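Local atomic coordinates of HTH-type transcriptional activator AmpR (PDB entry 5MMH), a protein that activates transcription of the beta-lactamase gene ampC by binding its promoter, with an effector domain, the part in this model, that recognises cell-wall-derived muropeptides. Residues 102-107 against 150-155; 17-22 against 48-53; 106-111 against 133-138. All coordinates share one frame; numbering follows the deposited sequence.

Contact 1: residues 102-107 against 150-155; sequences LQHTLL and VGVALA
In the second subdomain of this LysR-type effector domain, which has the periplasmic-binding-protein fold, a single beta bridge between Leu106 and Val152 joins strand 106-109 to the 150-155 segment, which runs on in strand 153-156. The two residues beside Leu106 do the bonding, and both bonds end on Val152. Val152 N lies 2.9 Å from Thr105 O and donates to it almost along the C=O axis, with a fairly straight 162° at the hydrogen. In return, Val152 O accepts from Leu107 N, also at 2.9 Å, but here the donor is tilted 32° from the carbonyl plane. Val152 is therefore held by both of its backbone polar groups.

Just before it, Gly151 lets the chains come close: its bare CA sits 3.2 Å from Thr105 O. Leu107 packs alongside Gly151. With CG beside the backbone N and anti to the carbonyl carbon (chi1 -47°), its two methyls reach toward the 150-155 chain. CD1 rests 3.6 Å from Gly151 C and 4.3 Å from Ala153 CB, while CD2 turns to Val150 CG1. Met142 and Ala146 of helix 139-147 cover Leu107 as well. Trp115 of helix 114-121 packs on Val152 and hydrogen-bonds through NE1 to Leu107 O, so helices close around the bridge.

At the other end, where Thr105 CB approaches Val150 O, a water extends the backbone pairing. It accepts a hydrogen bond from Thr105 N at 2.9 Å and donates one to Val150 O at 3.2 Å.

Contact 2: residues 17-22 against 48-53; sequences GAVGTF and HNNRVD
The His48 imidazole meets Gly17 with its edge: Gly17 CA lies in the plane of the ring, 3.7 Å from CD2, in the one of two modelled conformers described here. The ring's approach to Ala18 N is oblique. At its NE2 corner there is a weak hydrogen bond to Ser46 OG. The other flat group, the Asn50 amide, lies beside Val19, the two side chains pointing the same way. Asn50 OD1 accepts a hydrogen bond from Phe65 N, which pins the amide in position. Val19 CG1 comes to lie beside that amide by standing anti to its own carbonyl carbon (chi1 -70°).

Between these side chains the backbones form a parallel bridge, Val19 with His48. His48 N donates to Ala18 O over 3.0 Å, from 35° above the carbonyl plane. His48 O points nearly straight at Gly20 N, also at 3.0 Å, and a CA-H contact from Val19 CA at 3.2 Å shares the same oxygen. Because Val19 is the N-cap residue, the last carbonyl of strand 42-48 satisfies an N-H in the first turn of helix 20-37.

The contact thus lies where two neighbouring strands of the first subdomain end together: strand 13-19, helix 20-37 and strand 42-48 form a beta-alpha-beta unit with parallel, adjacent strands. Strand 13-19 runs between 42-48 and 61-66, with Ala18 packed on Ile63. Thr21 reaches Thr138 and Ser139 at the start of helix 139-147. Farther along the 48-53 segment, Asp53 occupies the N-cap position of helix 54-57, with a weak bond from Ala56 N to its OD1.

Contact 3: residues 106-111 against 133-138; sequences LLRSYR and SIVFDT
Arg108 and Val135 slant across one another, with Val135 CG2 over the centre of one face of the guanidinium, 3.6 Å above its plane. Arg108 CG lies between the backbone N and the carbonyl carbon (chi1 68°), and the extended chain beyond it brings the flat group there. Ser133 OG, hydrogen-bonded to Pro129 O, is near the guanidinium edge.

On the opposite face of this parallel strand pair, Leu107 and Ile134 run side by side, CD2 to CD1 3.9 Å. Leu107 CD2 also meets the edge of the Phe136 ring, 3.7 Å from CE1. Farther on, the Tyr110 ring and the Asp137 carboxylate have planes 55° apart, and Tyr110 CE2 sits 3.6 Å from Asp137 CB.

Two backbone bonds bracket Val135: Arg108 N to Ile134 O, 3.0 Å and nearly straight, and Phe136 N to Arg108 O, 2.8 Å.

The chemistry is split by face. Leu107 and Phe136 pack under Met142 of helix 139-147, while Ile134 also meets Leu45 of the second subunit. Across these two segments Arg108 is engaged by a methyl on its flat face rather than by a carboxylate, while Asp137 spends OD1 on Thr47 OG1 of the second subunit, tying the end of this beta-alpha-beta unit to that chain.

Overall arrangement
From the N terminus, contact 2 comes first. It closes the span in which helix 20-37 connects strands 13-19 and 42-48, and it is complete before the other two begin. Contacts 1 and 3 then start from the same strand, 106-109. Contact 3 closes the shorter span, through helix 114-121 to strand 133-136; contact 1 encloses it by running on through helix 139-147 to residues 150-155. They share Leu106 and Leu107, their centres lie about 9 Å apart, and Val150 packs on Ile134 between them. Contact 2 meets contact 3 where the subdomains face each other: Asn49 lies against Tyr110 and makes a weak hydrogen bond to Asp137. Both touch the second subunit. Contacts 1 and 2 do not touch.

Contact 1: residues 102-107 against 150-155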
ATOM      1  N   LEU A 102      -3.800  13.659 -20.900  1.00 36.95           N
ATOM      2  CA  LEU A 102      -4.485  12.536 -21.536  1.00 41.59           C
ATOM      3  C   LEU A 102      -3.571  11.714 -22.442  1.00 37.42           C
ATOM      4  O   LEU A 102      -4.012  10.686 -22.970  1.00 40.10           O
ATOM      5  CB  LEU A 102      -5.714  13.024 -22.308  1.00 43.87           C
ATOM      6  CG  LEU A 102      -6.903  13.498 -21.453  1.00 46.86           C
ATOM      7  CD1 LEU A 102      -8.057  13.932 -22.336  1.00 48.22           C
ATOM      8  CD2 LEU A 102      -7.375  12.437 -20.455  1.00 42.99           C
ATOM      9  N   GLN A 103      -2.314  12.125 -22.613  1.00 32.31           N
ATOM     10  CA  GLN A 103      -1.294  11.334 -23.293  1.00 45.16           C
ATOM     11  C   GLN A 103      -0.620  10.321 -22.379  1.00 42.25           C
ATOM     12  O   GLN A 103       0.301   9.623 -22.824  1.00 38.32           O
ATOM     13  CB  GLN A 103      -0.206  12.242 -23.873  1.00 45.98           C
ATOM     14  CG  GLN A 103      -0.669  13.208 -24.936  1.00 48.52           C
ATOM     15  CD  GLN A 103       0.432  14.165 -25.321  1.00 56.55           C
ATOM     16  OE1 GLN A 103       1.605  13.780 -25.380  1.00 62.62           O
ATOM     17  NE2 GLN A 103       0.072  15.423 -25.566  1.00 52.62           N
ATOM     18  N   HIS A 104      -1.025  10.250 -21.121  1.00 31.86           N
ATOM     19  CA  HIS A 104      -0.403   9.379 -20.146  1.00 28.93           C
ATOM     20  C   HIS A 104      -1.469   8.509 -19.501  1.00 35.16           C
ATOM     21  O   HIS A 104      -2.652   8.853 -19.472  1.00 34.40           O
ATOM     22  CB  HIS A 104       0.336  10.180 -19.056  1.00 33.22           C
ATOM     23  CG  HIS A 104       1.554  10.901 -19.546  1.00 37.59           C
ATOM     24  ND1 HIS A 104       1.495  12.129 -20.174  1.00 34.34           N
ATOM     25  CD2 HIS A 104       2.865  10.562 -19.506  1.00 36.78           C
ATOM     26  CE1 HIS A 104       2.716  12.511 -20.501  1.00 40.17           C
ATOM     27  NE2 HIS A 104       3.565  11.580 -20.106  1.00 42.79           N
ATOM     28  N   THR A 105      -1.032   7.368 -18.991  1.00 29.16           N
ATOM     29  CA  THR A 105      -1.879   6.590 -18.113  1.00 32.93           C
ATOM     30  C   THR A 105      -2.210   7.398 -16.879  1.00 28.27           C
ATOM     31  O   THR A 105      -1.313   7.906 -16.199  1.00 29.44           O
ATOM     32  CB  THR A 105      -1.185   5.307 -17.704  1.00 28.27           C
ATOM     33  OG1 THR A 105      -0.673   4.680 -18.874  1.00 49.65           O
ATOM     34  CG2 THR A 105      -2.159   4.396 -16.971  1.00 31.24           C
ATOM     35  N   LEU A 106      -3.497   7.508 -16.594  1.00 31.08           N
ATOM     36  CA  LEU A 106      -3.982   8.224 -15.426  1.00 28.45           C
ATOM     37  C   LEU A 106      -4.176   7.196 -14.322  1.00 28.28           C
ATOM     38  O   LEU A 106      -5.097   6.382 -14.388  1.00 31.16           O
ATOM     39  CB  LEU A 106      -5.285   8.956 -15.742  1.00 32.70           C
ATOM     40  CG  LEU A 106      -5.210   9.961 -16.898  1.00 34.07           C
ATOM     41  CD1 LEU A 106      -6.481  10.785 -16.996  1.00 34.84           C
ATOM     42  CD2 LEU A 106      -3.973  10.857 -16.762  1.00 28.22           C
ATOM     43  N   LEU A 107      -3.306   7.221 -13.317  1.00 23.09           N
ATOM     44  CA  LEU A 107      -3.456   6.324 -12.177  1.00 19.65           C
ATOM     45  C   LEU A 107      -4.547   6.859 -11.258  1.00 28.26           C
ATOM     46  O   LEU A 107      -4.590   8.055 -10.964  1.00 22.83           O
ATOM     47  CB  LEU A 107      -2.136   6.213 -11.424  1.00 19.15           C
ATOM     48  CG  LEU A 107      -0.884   5.966 -12.272  1.00 19.35           C
ATOM     49  CD1 LEU A 107       0.351   6.180 -11.430  1.00 19.42           C
ATOM     50  CD2 LEU A 107      -0.887   4.523 -12.906  1.00 13.25           C
ATOM     51  N   VAL A 150       5.022   4.459 -14.651  1.00 22.25           N
ATOM     52  CA  VAL A 150       3.851   3.820 -15.234  1.00 18.90           C
ATOM     53  C   VAL A 150       2.790   4.842 -15.632  1.00 26.63           C
ATOM     54  O   VAL A 150       2.088   4.661 -16.636  1.00 30.52           O
ATOM     55  CB  VAL A 150       3.316   2.781 -14.238  1.00 18.06           C
ATOM     56  CG1 VAL A 150       2.100   2.112 -14.771  1.00 19.15           C
ATOM     57  CG2 VAL A 150       4.427   1.744 -13.923  1.00 19.06           C
ATOM     58  N   GLY A 151       2.646   5.921 -14.875  1.00 20.90           N
ATOM     59  CA  GLY A 151       1.576   6.861 -15.158  1.00 22.83           C
ATOM     60  C   GLY A 151       1.645   8.082 -14.261  1.00 23.30           C
ATOM     61  O   GLY A 151       2.653   8.345 -13.605  1.00 26.15           O
ATOM     62  N   VAL A 152       0.557   8.843 -14.257  1.00 17.92           N
ATOM     63  CA  VAL A 152       0.468  10.090 -13.509  1.00 21.85           C
ATOM     64  C   VAL A 152      -0.501   9.890 -12.352  1.00 18.93           C
ATOM     65  O   VAL A 152      -1.650   9.483 -12.561  1.00 18.47           O
ATOM     66  CB  VAL A 152       0.034  11.252 -14.416  1.00 25.16           C
ATOM     67  CG1 VAL A 152      -0.564  12.354 -13.596  1.00 35.36           C
ATOM     68  CG2 VAL A 152       1.236  11.789 -15.163  1.00 29.77           C
ATOM     69  N   ALA A 153      -0.030  10.174 -11.131  1.00 22.01           N
ATOM     70  CA  ALA A 153      -0.810   9.976  -9.914  1.00 19.86           C
ATOM     71  C   ALA A 153      -1.615  11.215  -9.527  1.00 20.26           C
ATOM     72  O   ALA A 153      -1.254  12.352  -9.840  1.00 18.37           O
ATOM     73  CB  ALA A 153       0.097   9.591  -8.748  1.00 16.40           C
ATOM     74  N   LEU A 154      -2.714  10.968  -8.819  1.00 19.68           N
ATOM     75  CA  LEU A 154      -3.556  11.994  -8.216  1.00 18.11           C
ATOM     76  C   LEU A 154      -3.782  11.573  -6.771  1.00 22.34           C
ATOM     77  O   LEU A 154      -4.510  10.609  -6.502  1.00 19.97           O
ATOM     78  CB  LEU A 154      -4.877  12.147  -8.972  1.00 17.21           C
ATOM     79  CG  LEU A 154      -5.942  13.077  -8.385  1.00 19.27           C
ATOM     80  CD1 LEU A 154      -5.437  14.518  -8.300  1.00 19.56           C
ATOM     81  CD2 LEU A 154      -7.214  12.991  -9.217  1.00 20.99           C
ATOM     82  N   ALA A 155      -3.164  12.297  -5.845  1.00 22.35           N
ATOM     83  CA  ALA A 155      -3.013  11.831  -4.475  1.00 21.51           C
ATOM     84  C   ALA A 155      -2.786  13.046  -3.585  1.00 24.34           C
ATOM     85  O   ALA A 155      -2.559  14.156  -4.091  1.00 21.68           O
ATOM     86  CB  ALA A 155      -1.841  10.837  -4.366  1.00 15.32           C
TER
HETATM   87  O   HOH W   1       1.762   6.615 -19.086  1.00 28.37           O

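Contact 2: residues 17-22 against 48-53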
ATOM      1  N   GLY A  17      -6.093   1.683  14.320  1.00 14.53           N
ATOM      2  CA  GLY A  17      -5.855   1.377  12.913  1.00 16.09           C
ATOM      3  C   GLY A  17      -5.943   2.649  12.085  1.00 19.72           C
ATOM      4  O   GLY A  17      -6.806   3.501  12.321  1.00 20.14           O
ATOM      5  N   ALA A  18      -5.031   2.782  11.128  1.00 17.77           N
ATOM      6  CA  ALA A  18      -4.914   3.966  10.290  1.00 15.56           C
ATOM      7  C   ALA A  18      -4.695   3.523   8.848  1.00 18.18           C
ATOM      8  O   ALA A  18      -4.062   2.498   8.609  1.00 13.53           O
ATOM      9  CB  ALA A  18      -3.737   4.834  10.765  1.00 13.08           C
ATOM     10  N   VAL A  19      -5.202   4.299   7.882  1.00 18.47           N
ATOM     11  CA  VAL A  19      -4.890   3.998   6.489  1.00 16.67           C
ATOM     12  C   VAL A  19      -3.385   4.050   6.284  1.00 18.87           C
ATOM     13  O   VAL A  19      -2.684   4.863   6.891  1.00 13.80           O
ATOM     14  CB  VAL A  19      -5.610   4.951   5.525  1.00 21.89           C
ATOM     15  CG1 VAL A  19      -7.059   4.670   5.527  1.00 26.09           C
ATOM     16  CG2 VAL A  19      -5.426   6.371   5.944  1.00 25.82           C
ATOM     17  N   GLY A  20      -2.875   3.152   5.436  1.00 21.11           N
ATOM     18  CA  GLY A  20      -1.435   3.001   5.313  1.00 16.90           C
ATOM     19  C   GLY A  20      -0.739   4.273   4.884  1.00 11.08           C
ATOM     20  O   GLY A  20       0.297   4.648   5.444  1.00 12.87           O
ATOM     21  N   THR A  21      -1.318   4.975   3.918  1.00 12.60           N
ATOM     22  CA  THR A  21      -0.738   6.228   3.434  1.00 16.35           C
ATOM     23  C   THR A  21      -0.578   7.243   4.558  1.00 21.81           C
ATOM     24  O   THR A  21       0.452   7.927   4.646  1.00 18.02           O
ATOM     25  CB  THR A  21      -1.615   6.799   2.315  1.00 18.15           C
ATOM     26  OG1 THR A  21      -1.655   5.855   1.233  1.00 22.21           O
ATOM     27  CG2 THR A  21      -1.084   8.167   1.806  1.00 13.83           C
ATOM     28  N   PHE A  22      -1.583   7.348   5.430  1.00 16.79           N
ATOM     29  CA  PHE A  22      -1.497   8.246   6.583  1.00 17.18           C
ATOM     30  C   PHE A  22      -0.470   7.758   7.603  1.00 15.20           C
ATOM     31  O   PHE A  22       0.202   8.564   8.257  1.00 14.21           O
ATOM     32  CB  PHE A  22      -2.881   8.357   7.223  1.00 11.53           C
ATOM     33  CG  PHE A  22      -2.972   9.304   8.384  1.00 11.95           C
ATOM     34  CD1 PHE A  22      -2.701   8.875   9.675  1.00  9.77           C
ATOM     35  CD2 PHE A  22      -3.430  10.599   8.197  1.00 10.89           C
ATOM     36  CE1 PHE A  22      -2.845   9.749  10.762  1.00 10.78           C
ATOM     37  CE2 PHE A  22      -3.558  11.465   9.272  1.00 13.80           C
ATOM     38  CZ  PHE A  22      -3.264  11.039  10.545  1.00  9.14           C
ATOM     39  N   HIS A  48      -4.441  -0.224   7.415  0.54 20.50           N
ATOM     40  CA  HIS A  48      -5.536  -0.778   6.637  0.54 22.76           C
ATOM     41  C   HIS A  48      -5.676   0.085   5.383  0.54 23.86           C
ATOM     42  O   HIS A  48      -4.961   1.077   5.212  0.54 20.68           O
ATOM     43  CB  HIS A  48      -6.805  -0.864   7.508  0.54 21.69           C
ATOM     44  CG  HIS A  48      -6.563  -1.472   8.865  0.54 22.95           C
ATOM     45  ND1 HIS A  48      -6.312  -2.819   9.048  0.54 24.85           N
ATOM     46  CD2 HIS A  48      -6.478  -0.907  10.092  0.54 18.87           C
ATOM     47  CE1 HIS A  48      -6.099  -3.055  10.331  0.54 25.13           C
ATOM     48  NE2 HIS A  48      -6.205  -1.912  10.988  0.54 18.55           N
ATOM     49  N   ASN A  49      -6.590  -0.296   4.491  1.00 20.97           N
ATOM     50  CA  ASN A  49      -6.671   0.311   3.170  1.00 26.75           C
ATOM     51  C   ASN A  49      -7.948   1.109   2.944  1.00 32.91           C
ATOM     52  O   ASN A  49      -8.442   1.176   1.813  1.00 40.01           O
ATOM     53  CB  ASN A  49      -6.507  -0.751   2.086  1.00 35.70           C
ATOM     54  CG  ASN A  49      -7.747  -1.628   1.900  1.00 37.22           C
ATOM     55  OD1 ASN A  49      -8.683  -1.608   2.708  1.00 32.78           O
ATOM     56  ND2 ASN A  49      -7.750  -2.402   0.808  1.00 31.64           N
ATOM     57  N   ASN A  50      -8.483   1.724   3.995  1.00 22.12           N
ATOM     58  CA  ASN A  50      -9.649   2.609   3.942  1.00 29.05           C
ATOM     59  C   ASN A  50     -10.993   1.911   3.785  1.00 27.00           C
ATOM     60  O   ASN A  50     -12.008   2.599   3.606  1.00 31.99           O
ATOM     61  CB  ASN A  50      -9.554   3.646   2.825  1.00 21.30           C
ATOM     62  CG  ASN A  50     -10.081   4.981   3.260  1.00 36.12           C
ATOM     63  OD1 ASN A  50      -9.759   5.451   4.357  1.00 23.64           O
ATOM     64  ND2 ASN A  50     -10.937   5.587   2.435  1.00 36.40           N
ATOM     65  N   ARG A  51     -11.047   0.586   3.824  1.00 34.56           N
ATOM     66  CA  ARG A  51     -12.299  -0.133   4.018  1.00 38.79           C
ATOM     67  C   ARG A  51     -12.353  -0.763   5.409  1.00 39.15           C
ATOM     68  O   ARG A  51     -13.043  -1.761   5.632  1.00 47.18           O
ATOM     69  CB  ARG A  51     -12.491  -1.183   2.925  1.00 43.59           C
ATOM     70  CG  ARG A  51     -12.706  -0.577   1.544  1.00 43.89           C
ATOM     71  CD  ARG A  51     -13.995  -1.086   0.912  1.00 54.91           C
ATOM     72  NE  ARG A  51     -14.154  -0.664  -0.483  1.00 64.85           N
ATOM     73  CZ  ARG A  51     -14.815   0.422  -0.881  1.00 63.46           C
ATOM     74  NH1 ARG A  51     -15.391   1.212   0.014  1.00 61.22           N
ATOM     75  NH2 ARG A  51     -14.911   0.715  -2.177  1.00 59.06           N
ATOM     76  N   VAL A  52     -11.642  -0.154   6.361  1.00 34.49           N
ATOM     77  CA  VAL A  52     -11.436  -0.747   7.674  1.00 31.08           C
ATOM     78  C   VAL A  52     -12.766  -1.056   8.355  1.00 34.49           C
ATOM     79  O   VAL A  52     -13.737  -0.296   8.262  1.00 32.89           O
ATOM     80  CB  VAL A  52     -10.576   0.208   8.518  1.00 25.25           C
ATOM     81  CG1 VAL A  52     -11.245   1.594   8.614  1.00 28.76           C
ATOM     82  CG2 VAL A  52     -10.318  -0.367   9.881  1.00 27.44           C
ATOM     83  N   ASP A  53     -12.811  -2.190   9.041  1.00 39.01           N
ATOM     84  CA  ASP A  53     -13.976  -2.654   9.790  1.00 33.83           C
ATOM     85  C   ASP A  53     -13.565  -2.655  11.259  1.00 35.14           C
ATOM     86  O   ASP A  53     -12.862  -3.574  11.699  1.00 33.79           O
ATOM     87  CB  ASP A  53     -14.387  -4.051   9.313  1.00 37.23           C
ATOM     88  CG  ASP A  53     -15.749  -4.499   9.848  1.00 47.81           C
ATOM     89  OD1 ASP A  53     -16.050  -4.246  11.041  1.00 39.38           O
ATOM     90  OD2 ASP A  53     -16.515  -5.126   9.068  1.00 53.86           O
TER

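Contact 3: residues 106-111 against 133-138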
ATOM      1  N   LEU A 106      -3.497   7.508 -16.594  1.00 31.08           N
ATOM      2  CA  LEU A 106      -3.982   8.224 -15.426  1.00 28.45           C
ATOM      3  C   LEU A 106      -4.176   7.196 -14.322  1.00 28.28           C
ATOM      4  O   LEU A 106      -5.097   6.382 -14.388  1.00 31.16           O
ATOM      5  CB  LEU A 106      -5.285   8.956 -15.742  1.00 32.70           C
ATOM      6  CG  LEU A 106      -5.210   9.961 -16.898  1.00 34.07           C
ATOM      7  CD1 LEU A 106      -6.481  10.785 -16.996  1.00 34.84           C
ATOM      8  CD2 LEU A 106      -3.973  10.857 -16.762  1.00 28.22           C
ATOM      9  N   LEU A 107      -3.306   7.221 -13.317  1.00 23.09           N
ATOM     10  CA  LEU A 107      -3.456   6.324 -12.177  1.00 19.65           C
ATOM     11  C   LEU A 107      -4.547   6.859 -11.258  1.00 28.26           C
ATOM     12  O   LEU A 107      -4.590   8.055 -10.964  1.00 22.83           O
ATOM     13  CB  LEU A 107      -2.136   6.213 -11.424  1.00 19.15           C
ATOM     14  CG  LEU A 107      -0.884   5.966 -12.272  1.00 19.35           C
ATOM     15  CD1 LEU A 107       0.351   6.180 -11.430  1.00 19.42           C
ATOM     16  CD2 LEU A 107      -0.887   4.523 -12.906  1.00 13.25           C
ATOM     17  N   ARG A 108      -5.441   5.983 -10.800  1.00 30.10           N
ATOM     18  CA  ARG A 108      -6.539   6.476  -9.984  1.00 26.94           C
ATOM     19  C   ARG A 108      -6.853   5.527  -8.839  1.00 24.95           C
ATOM     20  O   ARG A 108      -6.407   4.379  -8.807  1.00 20.44           O
ATOM     21  CB  ARG A 108      -7.783   6.724 -10.835  1.00 33.08           C
ATOM     22  CG  ARG A 108      -8.449   5.507 -11.400  1.00 31.00           C
ATOM     23  CD  ARG A 108      -9.573   5.992 -12.292  1.00 35.19           C
ATOM     24  NE  ARG A 108     -10.450   4.940 -12.791  1.00 39.93           N
ATOM     25  CZ  ARG A 108     -11.443   4.390 -12.097  1.00 40.44           C
ATOM     26  NH1 ARG A 108     -11.693   4.766 -10.843  1.00 32.69           N
ATOM     27  NH2 ARG A 108     -12.188   3.451 -12.664  1.00 48.40           N
ATOM     28  N   SER A 109      -7.625   6.043  -7.880  1.00 17.77           N
ATOM     29  CA  SER A 109      -8.146   5.278  -6.760  1.00 26.16           C
ATOM     30  C   SER A 109      -9.549   4.758  -7.072  1.00 25.47           C
ATOM     31  O   SER A 109     -10.132   5.058  -8.117  1.00 28.86           O
ATOM     32  CB  SER A 109      -8.180   6.132  -5.495  1.00 32.77           C
ATOM     33  OG  SER A 109      -9.292   7.014  -5.528  1.00 35.52           O
ATOM     34  N   TYR A 110     -10.120   3.998  -6.137  1.00 29.57           N
ATOM     35  CA  TYR A 110     -11.499   3.500  -6.322  1.00 37.98           C
ATOM     36  C   TYR A 110     -12.568   4.557  -6.282  1.00 34.50           C
ATOM     37  O   TYR A 110     -13.669   4.322  -6.705  1.00 39.03           O
ATOM     38  CB  TYR A 110     -11.939   2.271  -5.510  1.00 41.34           C
ATOM     39  CG  TYR A 110     -11.207   1.892  -4.257  1.00 50.69           C
ATOM     40  CD1 TYR A 110     -11.434   2.564  -3.057  1.00 56.13           C
ATOM     41  CD2 TYR A 110     -10.358   0.798  -4.257  1.00 51.62           C
ATOM     42  CE1 TYR A 110     -10.789   2.208  -1.891  1.00 49.35           C
ATOM     43  CE2 TYR A 110      -9.689   0.406  -3.100  1.00 55.06           C
ATOM     44  CZ  TYR A 110      -9.901   1.126  -1.903  1.00 53.63           C
ATOM     45  OH  TYR A 110      -9.246   0.734  -0.750  1.00 53.56           O
ATOM     46  N   ARG A 111     -12.228   5.727  -5.808  1.00 33.52           N
ATOM     47  CA  ARG A 111     -13.182   6.834  -5.850  1.00 35.41           C
ATOM     48  C   ARG A 111     -13.131   7.457  -7.240  1.00 38.42           C
ATOM     49  O   ARG A 111     -12.154   8.130  -7.590  1.00 40.41           O
ATOM     50  CB  ARG A 111     -12.846   7.847  -4.762  1.00 33.28           C
ATOM     51  CG  ARG A 111     -12.766   7.229  -3.382  1.00 35.99           C
ATOM     52  CD  ARG A 111     -12.174   8.192  -2.352  1.00 34.69           C
ATOM     53  NE  ARG A 111     -10.750   8.440  -2.571  1.00 36.78           N
ATOM     54  CZ  ARG A 111      -9.773   7.682  -2.075  1.00 38.10           C
ATOM     55  NH1 ARG A 111      -8.499   7.984  -2.324  1.00 40.20           N
ATOM     56  NH2 ARG A 111     -10.072   6.619  -1.333  1.00 32.24           N
ATOM     57  N   SER A 133      -6.198   3.394 -17.789  1.00 51.45           N
ATOM     58  CA  SER A 133      -6.008   3.675 -16.369  1.00 43.91           C
ATOM     59  C   SER A 133      -6.044   2.399 -15.534  1.00 39.76           C
ATOM     60  O   SER A 133      -6.588   1.362 -15.935  1.00 33.37           O
ATOM     61  CB  SER A 133      -7.038   4.693 -15.847  1.00 39.37           C
ATOM     62  OG  SER A 133      -8.353   4.178 -15.742  1.00 53.14           O
ATOM     63  N   ILE A 134      -5.457   2.526 -14.343  1.00 29.69           N
ATOM     64  CA  ILE A 134      -5.228   1.449 -13.390  1.00 26.63           C
ATOM     65  C   ILE A 134      -5.733   1.949 -12.051  1.00 22.31           C
ATOM     66  O   ILE A 134      -5.418   3.077 -11.656  1.00 21.19           O
ATOM     67  CB  ILE A 134      -3.727   1.102 -13.290  1.00 21.26           C
ATOM     68  CG1 ILE A 134      -3.121   0.966 -14.687  1.00 23.97           C
ATOM     69  CG2 ILE A 134      -3.502  -0.129 -12.429  1.00 18.42           C
ATOM     70  CD1 ILE A 134      -1.613   1.137 -14.736  1.00 28.45           C
ATOM     71  N   VAL A 135      -6.495   1.125 -11.351  1.00 21.61           N
ATOM     72  CA  VAL A 135      -7.163   1.525 -10.114  1.00 23.20           C
ATOM     73  C   VAL A 135      -6.383   0.964  -8.935  1.00 24.28           C
ATOM     74  O   VAL A 135      -5.989  -0.210  -8.940  1.00 22.89           O
ATOM     75  CB  VAL A 135      -8.627   1.036 -10.085  1.00 21.61           C
ATOM     76  CG1 VAL A 135      -9.319   1.507  -8.814  1.00 26.05           C
ATOM     77  CG2 VAL A 135      -9.371   1.505 -11.320  1.00 22.75           C
ATOM     78  N   PHE A 136      -6.183   1.788  -7.909  1.00 20.56           N
ATOM     79  CA  PHE A 136      -5.290   1.461  -6.807  1.00 22.15           C
ATOM     80  C   PHE A 136      -6.040   1.484  -5.486  1.00 21.17           C
ATOM     81  O   PHE A 136      -6.829   2.396  -5.234  1.00 20.05           O
ATOM     82  CB  PHE A 136      -4.108   2.437  -6.757  1.00 20.09           C
ATOM     83  CG  PHE A 136      -3.081   2.188  -7.817  1.00 15.94           C
ATOM     84  CD1 PHE A 136      -3.140   2.856  -9.033  1.00 15.11           C
ATOM     85  CD2 PHE A 136      -2.070   1.265  -7.610  1.00 19.05           C
ATOM     86  CE1 PHE A 136      -2.195   2.616 -10.019  1.00 19.14           C
ATOM     87  CE2 PHE A 136      -1.129   1.015  -8.585  1.00 13.89           C
ATOM     88  CZ  PHE A 136      -1.184   1.696  -9.793  1.00 15.22           C
ATOM     89  N   ASP A 137      -5.790   0.477  -4.651  1.00 18.43           N
ATOM     90  CA  ASP A 137      -6.426   0.419  -3.346  1.00 18.09           C
ATOM     91  C   ASP A 137      -5.772   1.383  -2.371  1.00 23.51           C
ATOM     92  O   ASP A 137      -6.419   1.810  -1.417  1.00 19.97           O
ATOM     93  CB  ASP A 137      -6.399  -1.015  -2.786  1.00 21.04           C
ATOM     94  CG  ASP A 137      -4.990  -1.464  -2.250  1.00 36.91           C
ATOM     95  OD1 ASP A 137      -3.957  -1.335  -2.974  1.00 32.41           O
ATOM     96  OD2 ASP A 137      -4.928  -2.025  -1.111  1.00 37.74           O
ATOM     97  N   THR A 138      -4.515   1.744  -2.604  1.00 18.05           N
ATOM     98  CA  THR A 138      -3.741   2.572  -1.690  1.00 23.33           C
ATOM     99  C   THR A 138      -2.883   3.522  -2.510  1.00 25.50           C
ATOM    100  O   THR A 138      -2.316   3.131  -3.539  1.00 24.91           O
ATOM    101  CB  THR A 138      -2.849   1.711  -0.736  1.00 20.90           C
ATOM    102  OG1 THR A 138      -1.934   2.540  -0.010  1.00 26.86           O
ATOM    103  CG2 THR A 138      -2.046   0.731  -1.483  1.00 13.23           C
TER